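Local coordinates for protein epidermin decarboxylase (Staphylococcus epidermidis, PDB 1G63) that binds FMN and oxidatively decarboxylates the C-terminal cysteine of the epidermin precursor peptide, as a dodecamer of Rossmann-like subunits, at residues L6-A11 against E75-L80; L110-N115 against V138-P143; S142-K147 against T161-E166. One frame throughout, in Å; residues are numbered along the deposited sequence.

Interaction 1 of 3, residues L6-A11 against E75-L80; sequences LICATA and EYILVL. With FMN (flavin mononucleotide), chain N.
Leu-6 and Cys-8 bond through their main chains to Tyr-76, Leu-78 and Leu-80, joining two parallel strands inside the Rossmann-like sheet. Leu-6 N gives to Tyr-76 O (2.9 Å), Leu-78 N to Leu-6 O (2.8 Å) and Cys-8 N to Leu-78 O. The bond from Leu-80 N to Cys-8 O is bent (131° at the hydrogen) where the chain turns a corner. Leu-6, Cys-8, Ile-77 and Val-79 share one face, on which helix 98-105 covers Leu-6 and Cys-8. The Cys-8 sulfur lies anti to its carbonyl carbon (chi1 -73°), which sets SG 4.0 Å from Ile-77 CG2. The Thr-10 and Val-79 side chains cross, CG2 to CG2 at 4.1 Å. The threonine hydroxyl is wedged between its own N and carbonyl carbon (chi1 66°) and bonds to Pro-81 O. Ile-7 and Leu-78 are paired on the other face, and Ile-7 CG2 lies 3.5 Å from Leu-80 O. Past the strand end, Ala-11 N donates to the phosphate oxygen O2P of FMN (2.6 Å), and Ala-11 O accepts from the ribityl O2'. Polar bonding between strands falls to the main chain, apolar contact to side chains; Ala-11 helps hold FMN by backbone position alone.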
loop_
_atom_site.group_PDB
_atom_site.type_symbol
_atom_site.label_atom_id
_atom_site.label_comp_id
_atom_site.label_asym_id
_atom_site.label_seq_id
_atom_site.Cartn_x
_atom_site.Cartn_y
_atom_site.Cartn_z
ATOM N N LEU B 6 -19.014 -31.132 8.517
ATOM C CA LEU B 6 -18.441 -29.953 7.880
ATOM C C LEU B 6 -19.458 -29.251 6.992
ATOM O O LEU B 6 -20.143 -29.892 6.194
ATOM C CB LEU B 6 -17.225 -30.335 7.034
ATOM C CG LEU B 6 -16.654 -29.244 6.116
ATOM C CD1 LEU B 6 -16.251 -28.024 6.935
ATOM C CD2 LEU B 6 -15.464 -29.786 5.345
ATOM N N ILE B 7 -19.569 -27.936 7.149
ATOM C CA ILE B 7 -20.479 -27.156 6.326
ATOM C C ILE B 7 -19.649 -26.394 5.303
ATOM O O ILE B 7 -18.711 -25.683 5.658
ATOM C CB ILE B 7 -21.273 -26.105 7.133
ATOM C CG1 ILE B 7 -22.266 -26.787 8.069
ATOM C CG2 ILE B 7 -22.010 -25.156 6.169
ATOM C CD1 ILE B 7 -23.031 -25.805 8.942
ATOM N N CYS B 8 -19.984 -26.567 4.032
ATOM C CA CYS B 8 -19.308 -25.850 2.961
ATOM C C CYS B 8 -20.326 -24.816 2.489
ATOM O O CYS B 8 -21.299 -25.162 1.822
ATOM C CB CYS B 8 -18.930 -26.805 1.820
ATOM S SG CYS B 8 -17.539 -27.916 2.234
ATOM N N ALA B 9 -20.115 -23.560 2.872
ATOM C CA ALA B 9 -21.025 -22.473 2.514
ATOM C C ALA B 9 -20.576 -21.712 1.266
ATOM O O ALA B 9 -19.405 -21.366 1.116
ATOM C CB ALA B 9 -21.172 -21.512 3.688
ATOM N N THR B 10 -21.529 -21.446 0.382
ATOM C CA THR B 10 -21.254 -20.738 -0.859
ATOM C C THR B 10 -21.976 -19.396 -0.923
ATOM O O THR B 10 -22.834 -19.089 -0.077
ATOM C CB THR B 10 -21.639 -21.604 -2.084
ATOM O OG1 THR B 10 -23.059 -21.800 -2.125
ATOM C CG2 THR B 10 -20.944 -22.958 -2.004
ATOM N N ALA B 11 -21.628 -18.609 -1.940
ATOM C CA ALA B 11 -22.174 -17.271 -2.131
ATOM C C ALA B 11 -23.659 -17.166 -2.463
ATOM O O ALA B 11 -24.052 -16.614 -3.492
ATOM C CB ALA B 11 -21.353 -16.523 -3.174
ATOM N N GLU B 75 -17.475 -36.997 8.978
ATOM C CA GLU B 75 -18.338 -38.089 8.562
ATOM C C GLU B 75 -19.392 -37.564 7.592
ATOM O O GLU B 75 -19.882 -38.294 6.736
ATOM C CB GLU B 75 -19.005 -38.726 9.786
ATOM C CG GLU B 75 -18.064 -39.611 10.608
ATOM C CD GLU B 75 -18.744 -40.217 11.835
ATOM O OE1 GLU B 75 -19.803 -40.867 11.683
ATOM O OE2 GLU B 75 -18.217 -40.044 12.956
ATOM N N TYR B 76 -19.729 -36.289 7.729
ATOM C CA TYR B 76 -20.713 -35.667 6.858
ATOM C C TYR B 76 -20.201 -34.332 6.336
ATOM O O TYR B 76 -19.608 -33.548 7.074
ATOM C CB TYR B 76 -22.028 -35.428 7.606
ATOM C CG TYR B 76 -22.468 -36.577 8.473
ATOM C CD1 TYR B 76 -21.911 -36.773 9.732
ATOM C CD2 TYR B 76 -23.443 -37.474 8.036
ATOM C CE1 TYR B 76 -22.311 -37.833 10.539
ATOM C CE2 TYR B 76 -23.854 -38.537 8.832
ATOM C CZ TYR B 76 -23.282 -38.713 10.086
ATOM O OH TYR B 76 -23.678 -39.765 10.894
ATOM N N ILE B 77 -20.434 -34.083 5.056
ATOM C CA ILE B 77 -20.028 -32.839 4.426
ATOM C C ILE B 77 -21.248 -32.265 3.721
ATOM O O ILE B 77 -21.772 -32.856 2.780
ATOM C CB ILE B 77 -18.897 -33.064 3.405
ATOM C CG1 ILE B 77 -17.679 -33.653 4.112
ATOM C CG2 ILE B 77 -18.528 -31.741 2.734
ATOM C CD1 ILE B 77 -16.523 -33.979 3.189
ATOM N N LEU B 78 -21.706 -31.115 4.200
ATOM C CA LEU B 78 -22.867 -30.455 3.630
ATOM C C LEU B 78 -22.459 -29.196 2.888
ATOM O O LEU B 78 -21.594 -28.449 3.341
ATOM C CB LEU B 78 -23.855 -30.041 4.731
ATOM C CG LEU B 78 -24.659 -31.058 5.542
ATOM C CD1 LEU B 78 -23.749 -32.104 6.173
ATOM C CD2 LEU B 78 -25.437 -30.309 6.601
ATOM N N VAL B 79 -23.066 -28.964 1.737
ATOM C CA VAL B 79 -22.801 -27.742 1.015
ATOM C C VAL B 79 -24.122 -27.004 1.241
ATOM O O VAL B 79 -25.144 -27.285 0.610
ATOM C CB VAL B 79 -22.495 -28.004 -0.473
ATOM C CG1 VAL B 79 -23.559 -28.857 -1.070
ATOM C CG2 VAL B 79 -22.372 -26.679 -1.221
ATOM N N LEU B 80 -24.083 -26.079 2.194
ATOM C CA LEU B 80 -25.254 -25.334 2.619
ATOM C C LEU B 80 -24.901 -23.885 2.967
ATOM O O LEU B 80 -24.107 -23.642 3.865
ATOM C CB LEU B 80 -25.838 -26.039 3.853
ATOM C CG LEU B 80 -26.962 -25.430 4.685
ATOM C CD1 LEU B 80 -28.267 -25.459 3.917
ATOM C CD2 LEU B 80 -27.094 -26.219 5.977
HETATM N N1 FMN N . -26.274 -17.671 -6.494
HETATM C C2 FMN N . -26.978 -18.780 -6.103
HETATM O O2 FMN N . -26.807 -19.873 -6.560
HETATM N N3 FMN N . -27.984 -18.636 -5.090
HETATM C C4 FMN N . -28.313 -17.478 -4.474
HETATM O O4 FMN N . -29.222 -17.453 -3.630
HETATM C C4A FMN N . -27.580 -16.284 -4.914
HETATM N N5 FMN N . -27.793 -15.105 -4.341
HETATM C C5A FMN N . -26.979 -14.050 -4.644
HETATM C C6 FMN N . -27.138 -12.779 -3.939
HETATM C C7 FMN N . -26.455 -11.648 -4.283
HETATM C C7M FMN N . -26.644 -10.334 -3.509
HETATM C C8 FMN N . -25.336 -11.755 -5.241
HETATM C C8M FMN N . -24.457 -10.569 -5.558
HETATM C C9 FMN N . -25.190 -12.948 -5.940
HETATM C C9A FMN N . -25.962 -14.099 -5.685
HETATM N N10 FMN N . -25.834 -15.353 -6.359
HETATM C C10 FMN N . -26.529 -16.483 -5.949
HETATM C "C1'" FMN N . -24.815 -15.507 -7.409
HETATM C "C2'" FMN N . -23.529 -16.113 -6.792
HETATM O "O2'" FMN N . -22.972 -15.357 -5.715
HETATM C "C3'" FMN N . -22.461 -16.278 -7.870
HETATM O "O3'" FMN N . -22.940 -17.220 -8.885
HETATM C "C4'" FMN N . -21.097 -16.744 -7.382
HETATM O "O4'" FMN N . -20.113 -16.682 -8.446
HETATM C "C5'" FMN N . -21.087 -18.134 -6.765
HETATM O "O5'" FMN N . -19.785 -18.437 -6.221
HETATM P P FMN N . -19.514 -19.647 -5.231
HETATM O O1P FMN N . -19.980 -20.891 -5.920
HETATM O O2P FMN N . -20.216 -19.360 -3.959
HETATM O O3P FMN N . -17.956 -19.631 -5.028
#

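Interaction 2 of 3, residues L110-N115 against V138-P143; sequences LFIFPN and VKVYSP. With FMN (flavin mononucleotide), chain N.
Pro-114 pushes its ring into a hollow floored by the second segment: CD lies 3.4 Å from Tyr-141 O, CG touches Val-140 CG1, the two side chains crossing at about a right angle, and CB packs on Pro-143 CG at 3.7 Å. Two proline rings and a valine branch therefore pack together where the strands give way to loops, with Ile-87 of helix 84-91 also touching Pro-114. At the other end of this face Val-138 is the bump. Its CG1, anti to the backbone N (chi1 174°), reaches both Ile-112 CD1 (3.8 Å) and Leu-110 CD2 (4.1 Å), while Leu-133 of helix 124-134 packs on Ile-112, Val-138 and Val-140. Within the chain, strand 139-140 is the outermost strand on this side of the parallel Rossmann-like sheet, joined to strand 110-114 by a crossover containing helix 124-134. Ile-112 N gives a nearly straight bond to Lys-139 O (2.7 Å), and Tyr-141 N returns one to Ile-112 O (2.9 Å); the bond from Lys-139 N to Leu-110 O is weak. On the opposite face the aromatic groups fit obliquely: Phe-113 CD2 rests 3.8 Å from Tyr-141 CG, with the ring planes at 40°, and Phe-171 of helix 165-172 meets the Tyr-141 ring edge-to-face. Phe-111 lies alongside Lys-139, whose CB and CG follow the ring's CD2 and CE2 before the chain bends off. Beyond the proline, Asn-115 O accepts from the flavin N3 at 2.8 Å.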
loop_
_atom_site.group_PDB
_atom_site.type_symbol
_atom_site.label_atom_id
_atom_site.label_comp_id
_atom_site.label_asym_id
_atom_site.label_seq_id
_atom_site.Cartn_x
_atom_site.Cartn_y
_atom_site.Cartn_z
ATOM N N LEU B 110 -20.877 -36.410 0.708
ATOM C CA LEU B 110 -21.486 -35.148 0.322
ATOM C C LEU B 110 -23.013 -35.037 0.295
ATOM O O LEU B 110 -23.708 -35.895 -0.246
ATOM C CB LEU B 110 -20.926 -34.749 -1.046
ATOM C CG LEU B 110 -20.882 -33.281 -1.451
ATOM C CD1 LEU B 110 -20.085 -32.487 -0.428
ATOM C CD2 LEU B 110 -20.255 -33.179 -2.828
ATOM N N PHE B 111 -23.519 -33.955 0.878
ATOM C CA PHE B 111 -24.953 -33.661 0.904
ATOM C C PHE B 111 -25.160 -32.217 0.421
ATOM O O PHE B 111 -24.707 -31.262 1.055
ATOM C CB PHE B 111 -25.519 -33.810 2.319
ATOM C CG PHE B 111 -25.387 -35.201 2.888
ATOM C CD1 PHE B 111 -24.171 -35.641 3.413
ATOM C CD2 PHE B 111 -26.476 -36.071 2.890
ATOM C CE1 PHE B 111 -24.039 -36.921 3.931
ATOM C CE2 PHE B 111 -26.356 -37.361 3.406
ATOM C CZ PHE B 111 -25.131 -37.786 3.929
ATOM N N ILE B 112 -25.853 -32.064 -0.699
ATOM C CA ILE B 112 -26.086 -30.751 -1.279
ATOM C C ILE B 112 -27.477 -30.152 -1.058
ATOM O O ILE B 112 -28.487 -30.790 -1.347
ATOM C CB ILE B 112 -25.802 -30.795 -2.795
ATOM C CG1 ILE B 112 -24.353 -31.229 -3.029
ATOM C CG2 ILE B 112 -26.098 -29.440 -3.426
ATOM C CD1 ILE B 112 -23.991 -31.391 -4.484
ATOM N N PHE B 113 -27.521 -28.921 -0.551
ATOM C CA PHE B 113 -28.791 -28.222 -0.323
ATOM C C PHE B 113 -28.869 -26.982 -1.220
ATOM O O PHE B 113 -28.467 -25.889 -0.834
ATOM C CB PHE B 113 -28.936 -27.804 1.141
ATOM C CG PHE B 113 -29.010 -28.953 2.090
ATOM C CD1 PHE B 113 -27.846 -29.531 2.601
ATOM C CD2 PHE B 113 -30.242 -29.484 2.460
ATOM C CE1 PHE B 113 -27.915 -30.620 3.469
ATOM C CE2 PHE B 113 -30.319 -30.570 3.325
ATOM C CZ PHE B 113 -29.154 -31.140 3.832
ATOM N N PRO B 114 -29.397 -27.146 -2.434
ATOM C CA PRO B 114 -29.519 -26.039 -3.385
ATOM C C PRO B 114 -30.309 -24.844 -2.868
ATOM O O PRO B 114 -31.319 -25.005 -2.179
ATOM C CB PRO B 114 -30.214 -26.684 -4.585
ATOM C CG PRO B 114 -29.795 -28.117 -4.503
ATOM C CD PRO B 114 -29.896 -28.401 -3.024
ATOM N N ASN B 115 -29.832 -23.646 -3.199
ATOM C CA ASN B 115 -30.520 -22.412 -2.839
ATOM C C ASN B 115 -30.224 -21.356 -3.891
ATOM O O ASN B 115 -29.072 -20.972 -4.099
ATOM C CB ASN B 115 -30.104 -21.890 -1.472
ATOM C CG ASN B 115 -30.913 -20.666 -1.057
ATOM O OD1 ASN B 115 -30.408 -19.545 -1.048
ATOM N ND2 ASN B 115 -32.190 -20.879 -0.733
ATOM N N VAL B 138 -24.237 -38.820 -5.056
ATOM C CA VAL B 138 -24.106 -37.566 -4.345
ATOM C C VAL B 138 -25.529 -37.185 -3.960
ATOM O O VAL B 138 -26.397 -37.051 -4.817
ATOM C CB VAL B 138 -23.471 -36.478 -5.231
ATOM C CG1 VAL B 138 -23.484 -35.140 -4.511
ATOM C CG2 VAL B 138 -22.048 -36.870 -5.570
ATOM N N LYS B 139 -25.774 -37.049 -2.663
ATOM C CA LYS B 139 -27.105 -36.694 -2.191
ATOM C C LYS B 139 -27.436 -35.226 -2.458
ATOM O O LYS B 139 -26.765 -34.315 -1.964
ATOM C CB LYS B 139 -27.247 -36.997 -0.697
ATOM C CG LYS B 139 -27.251 -38.481 -0.348
ATOM C CD LYS B 139 -25.862 -39.099 -0.494
ATOM C CE LYS B 139 -25.856 -40.584 -0.118
ATOM N NZ LYS B 139 -26.715 -41.411 -1.026
ATOM N N VAL B 140 -28.469 -35.009 -3.259
ATOM C CA VAL B 140 -28.910 -33.666 -3.593
ATOM C C VAL B 140 -30.357 -33.517 -3.137
ATOM O O VAL B 140 -31.256 -34.148 -3.678
ATOM C CB VAL B 140 -28.837 -33.406 -5.113
ATOM C CG1 VAL B 140 -29.241 -31.972 -5.407
ATOM C CG2 VAL B 140 -27.446 -33.690 -5.629
ATOM N N TYR B 141 -30.574 -32.674 -2.143
ATOM C CA TYR B 141 -31.900 -32.449 -1.589
ATOM C C TYR B 141 -32.826 -31.652 -2.527
ATOM O O TYR B 141 -32.380 -30.768 -3.256
ATOM C CB TYR B 141 -31.708 -31.748 -0.241
ATOM C CG TYR B 141 -32.945 -31.304 0.480
ATOM C CD1 TYR B 141 -33.527 -30.065 0.206
ATOM C CD2 TYR B 141 -33.504 -32.092 1.486
ATOM C CE1 TYR B 141 -34.635 -29.618 0.926
ATOM C CE2 TYR B 141 -34.607 -31.658 2.205
ATOM C CZ TYR B 141 -35.171 -30.421 1.924
ATOM O OH TYR B 141 -36.271 -29.994 2.635
ATOM N N SER B 142 -34.111 -31.981 -2.540
ATOM C CA SER B 142 -35.049 -31.241 -3.384
ATOM C C SER B 142 -35.420 -29.968 -2.642
ATOM O O SER B 142 -36.047 -30.022 -1.584
ATOM C CB SER B 142 -36.314 -32.059 -3.655
ATOM O OG SER B 142 -36.035 -33.160 -4.496
ATOM N N PRO B 143 -35.032 -28.806 -3.186
ATOM C CA PRO B 143 -35.296 -27.481 -2.610
ATOM C C PRO B 143 -36.738 -27.286 -2.161
ATOM O O PRO B 143 -37.670 -27.674 -2.862
ATOM C CB PRO B 143 -34.938 -26.529 -3.752
ATOM C CG PRO B 143 -33.867 -27.259 -4.471
ATOM C CD PRO B 143 -34.381 -28.678 -4.501
HETATM N N1 FMN N . -26.274 -17.671 -6.494
HETATM C C2 FMN N . -26.978 -18.780 -6.103
HETATM O O2 FMN N . -26.807 -19.873 -6.560
HETATM N N3 FMN N . -27.984 -18.636 -5.090
HETATM C C4 FMN N . -28.313 -17.478 -4.474
HETATM O O4 FMN N . -29.222 -17.453 -3.630
HETATM C C4A FMN N . -27.580 -16.284 -4.914
HETATM N N5 FMN N . -27.793 -15.105 -4.341
HETATM C C5A FMN N . -26.979 -14.050 -4.644
HETATM C C6 FMN N . -27.138 -12.779 -3.939
HETATM C C7 FMN N . -26.455 -11.648 -4.283
HETATM C C7M FMN N . -26.644 -10.334 -3.509
HETATM C C8 FMN N . -25.336 -11.755 -5.241
HETATM C C8M FMN N . -24.457 -10.569 -5.558
HETATM C C9 FMN N . -25.190 -12.948 -5.940
HETATM C C9A FMN N . -25.962 -14.099 -5.685
HETATM N N10 FMN N . -25.834 -15.353 -6.359
HETATM C C10 FMN N . -26.529 -16.483 -5.949
HETATM C "C1'" FMN N . -24.815 -15.507 -7.409
HETATM C "C2'" FMN N . -23.529 -16.113 -6.792
HETATM O "O2'" FMN N . -22.972 -15.357 -5.715
HETATM C "C3'" FMN N . -22.461 -16.278 -7.870
HETATM O "O3'" FMN N . -22.940 -17.220 -8.885
HETATM C "C4'" FMN N . -21.097 -16.744 -7.382
HETATM O "O4'" FMN N . -20.113 -16.682 -8.446
HETATM C "C5'" FMN N . -21.087 -18.134 -6.765
HETATM O "O5'" FMN N . -19.785 -18.437 -6.221
HETATM P P FMN N . -19.514 -19.647 -5.231
HETATM O O1P FMN N . -19.980 -20.891 -5.920
HETATM O O2P FMN N . -20.216 -19.360 -3.959
HETATM O O3P FMN N . -17.956 -19.631 -5.028
#

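Interaction 3 of 3, residues S142-K147 against T161-E166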
loop_
_atom_site.group_PDB
_atom_site.type_symbol
_atom_site.label_atom_id
_atom_site.label_comp_id
_atom_site.label_asym_id
_atom_site.label_seq_id
_atom_site.Cartn_x
_atom_site.Cartn_y
_atom_site.Cartn_z
ATOM N N SER B 142 -34.111 -31.981 -2.540
ATOM C CA SER B 142 -35.049 -31.241 -3.384
ATOM C C SER B 142 -35.420 -29.968 -2.642
ATOM O O SER B 142 -36.047 -30.022 -1.584
ATOM C CB SER B 142 -36.314 -32.059 -3.655
ATOM O OG SER B 142 -36.035 -33.160 -4.496
ATOM N N PRO B 143 -35.032 -28.806 -3.186
ATOM C CA PRO B 143 -35.296 -27.481 -2.610
ATOM C C PRO B 143 -36.738 -27.286 -2.161
ATOM O O PRO B 143 -37.670 -27.674 -2.862
ATOM C CB PRO B 143 -34.938 -26.529 -3.752
ATOM C CG PRO B 143 -33.867 -27.259 -4.471
ATOM C CD PRO B 143 -34.381 -28.678 -4.501
ATOM N N ASP B 144 -36.916 -26.676 -0.995
ATOM C CA ASP B 144 -38.253 -26.405 -0.482
ATOM C C ASP B 144 -38.806 -25.223 -1.275
ATOM O O ASP B 144 -38.038 -24.433 -1.836
ATOM C CB ASP B 144 -38.196 -26.077 1.019
ATOM C CG ASP B 144 -37.789 -27.276 1.856
ATOM O OD1 ASP B 144 -38.475 -28.313 1.764
ATOM O OD2 ASP B 144 -36.791 -27.191 2.597
ATOM N N MET B 145 -40.131 -25.113 -1.333
ATOM C CA MET B 145 -40.777 -24.037 -2.081
ATOM C C MET B 145 -42.148 -23.657 -1.517
ATOM O O MET B 145 -43.008 -24.518 -1.300
ATOM C CB MET B 145 -40.938 -24.449 -3.548
ATOM C CG MET B 145 -39.667 -24.985 -4.191
ATOM S SD MET B 145 -39.812 -25.146 -5.961
ATOM C CE MET B 145 -40.504 -26.786 -6.104
ATOM N N ASN B 146 -42.351 -22.368 -1.272
ATOM C CA ASN B 146 -43.634 -21.902 -0.765
ATOM C C ASN B 146 -44.099 -20.732 -1.629
ATOM O O ASN B 146 -43.331 -20.210 -2.434
ATOM C CB ASN B 146 -43.520 -21.481 0.708
ATOM C CG ASN B 146 -42.932 -20.088 0.887
ATOM O OD1 ASN B 146 -41.805 -19.814 0.474
ATOM N ND2 ASN B 146 -43.699 -19.200 1.514
ATOM N N LYS B 147 -45.359 -20.336 -1.476
ATOM C CA LYS B 147 -45.910 -19.230 -2.249
ATOM C C LYS B 147 -45.769 -17.941 -1.450
ATOM O O LYS B 147 -46.528 -17.683 -0.517
ATOM C CB LYS B 147 -47.376 -19.509 -2.577
ATOM C CG LYS B 147 -47.578 -20.875 -3.205
ATOM C CD LYS B 147 -46.800 -20.988 -4.508
ATOM C CE LYS B 147 -46.434 -22.435 -4.823
ATOM N NZ LYS B 147 -47.622 -23.303 -5.015
ATOM N N THR B 161 -37.073 -22.081 -0.864
ATOM C CA THR B 161 -36.736 -21.571 0.456
ATOM C C THR B 161 -35.653 -22.399 1.129
ATOM O O THR B 161 -35.303 -23.478 0.671
ATOM C CB THR B 161 -37.968 -21.566 1.385
ATOM O OG1 THR B 161 -38.449 -22.905 1.553
ATOM C CG2 THR B 161 -39.070 -20.711 0.800
ATOM N N MET B 162 -35.130 -21.881 2.230
ATOM C CA MET B 162 -34.102 -22.583 2.978
ATOM C C MET B 162 -34.691 -23.778 3.741
ATOM O O MET B 162 -35.824 -23.730 4.229
ATOM C CB MET B 162 -33.403 -21.612 3.945
ATOM C CG MET B 162 -32.422 -20.633 3.269
ATOM S SD MET B 162 -30.793 -21.341 2.818
ATOM C CE MET B 162 -31.228 -22.243 1.495
ATOM N N PRO B 163 -33.920 -24.871 3.848
ATOM C CA PRO B 163 -34.358 -26.081 4.549
ATOM C C PRO B 163 -34.473 -25.879 6.063
ATOM O O PRO B 163 -33.614 -25.250 6.680
ATOM C CB PRO B 163 -33.260 -27.097 4.225
ATOM C CG PRO B 163 -32.501 -26.498 3.070
ATOM C CD PRO B 163 -32.546 -25.033 3.348
ATOM N N ASN B 164 -35.533 -26.421 6.655
ATOM C CA ASN B 164 -35.730 -26.357 8.099
ATOM C C ASN B 164 -34.630 -27.268 8.677
ATOM O O ASN B 164 -34.177 -28.189 7.999
ATOM C CB ASN B 164 -37.136 -26.880 8.432
ATOM C CG ASN B 164 -37.365 -27.069 9.923
ATOM O OD1 ASN B 164 -36.909 -28.055 10.517
ATOM N ND2 ASN B 164 -38.075 -26.123 10.540
ATOM N N ILE B 165 -34.184 -27.017 9.905
ATOM C CA ILE B 165 -33.120 -27.835 10.490
ATOM C C ILE B 165 -33.522 -29.307 10.629
ATOM O O ILE B 165 -32.674 -30.201 10.637
ATOM C CB ILE B 165 -32.666 -27.258 11.857
ATOM C CG1 ILE B 165 -31.183 -27.568 12.083
ATOM C CG2 ILE B 165 -33.518 -27.802 12.978
ATOM C CD1 ILE B 165 -30.856 -29.015 12.327
ATOM N N GLU B 166 -34.824 -29.552 10.722
ATOM C CA GLU B 166 -35.352 -30.908 10.822
ATOM C C GLU B 166 -35.182 -31.560 9.443
ATOM O O GLU B 166 -34.936 -32.762 9.328
ATOM C CB GLU B 166 -36.833 -30.854 11.208
ATOM C CG GLU B 166 -37.575 -32.171 11.064
ATOM C CD GLU B 166 -39.032 -31.977 10.638
ATOM O OE1 GLU B 166 -39.725 -32.995 10.403
ATOM O OE2 GLU B 166 -39.486 -30.810 10.535
HETATM O O HOH W 1 -34.665 -26.002 0.810
#
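Thr-161 and Asp-144 carry most of this contact, joined by one direct main-chain bond and one water. Thr-161 N donates to Asp-144 O at 2.7 Å. The touching parts diverge, the direction from CA of residue 144 to CA of 146 lying 117° from that between CA of 161 and CA of 164. The threonine hydroxyl stands between its own N and carbonyl carbon (chi1 61°), and this turns OG1 onto Asp-144 CB, 3.2 Å away. The same rotation sends CG2 toward Asn-146, whose side chain crosses that of the threonine at about a right angle; the closeness of that pair is doubtful in the model.

Asp-144 has its carboxylate anti to the carbonyl carbon (chi1 -68°), folded back beside its own N. A single water exploits this: it accepts from Asp-144 N (3.0 Å) and donates to Asp-144 OD2 (3.0 Å) and to Thr-161 O (2.6 Å). It links the aspartate's main-chain N and carboxylate to the facing carbonyl. OD2 also lies against Pro-163, 3.3 Å from its CA, and has a weak bond with Tyr-141 OH. Asn-164 occupies the N-cap position of the helix that follows, its OD1 accepting from Glu-166 N, though the placement of OD1 is less sure.

The contact lies at the base of the antiparallel hairpin of strands 144-149 and 156-161, which in this enzyme probably forms the flap that closes over the peptide substrate. One chain enters from edge strand 139-140. The other leaves through Met-162 and Pro-163, which pack on Tyr-21 of helix 18-25 and Val-168 respectively, into helix 165-172.

Interactions 1 and 2 belong to one sheet, their centres about 10 Å apart: Ile-77 O and Phe-111 N (2.8 Å) and Val-79 N and Phe-111 O (2.9 Å) are probable hydrogen bonds. Both end at the same FMN, interaction 1 at its phosphate and ribityl chain, interaction 2 at its flavin ring. Interaction 3 continues from interaction 2 through the shared Ser-142 and Pro-143, centres about 11 Å apart, and brings the side chain of Met-162 to about 7 Å from an FMN; it does not touch interaction 1. Active-site His-67 lines a second FMN pocket; its side chain is about 9 Å from that of Leu-6, and another FMN is about 13 Å from the Cys-8 side chain.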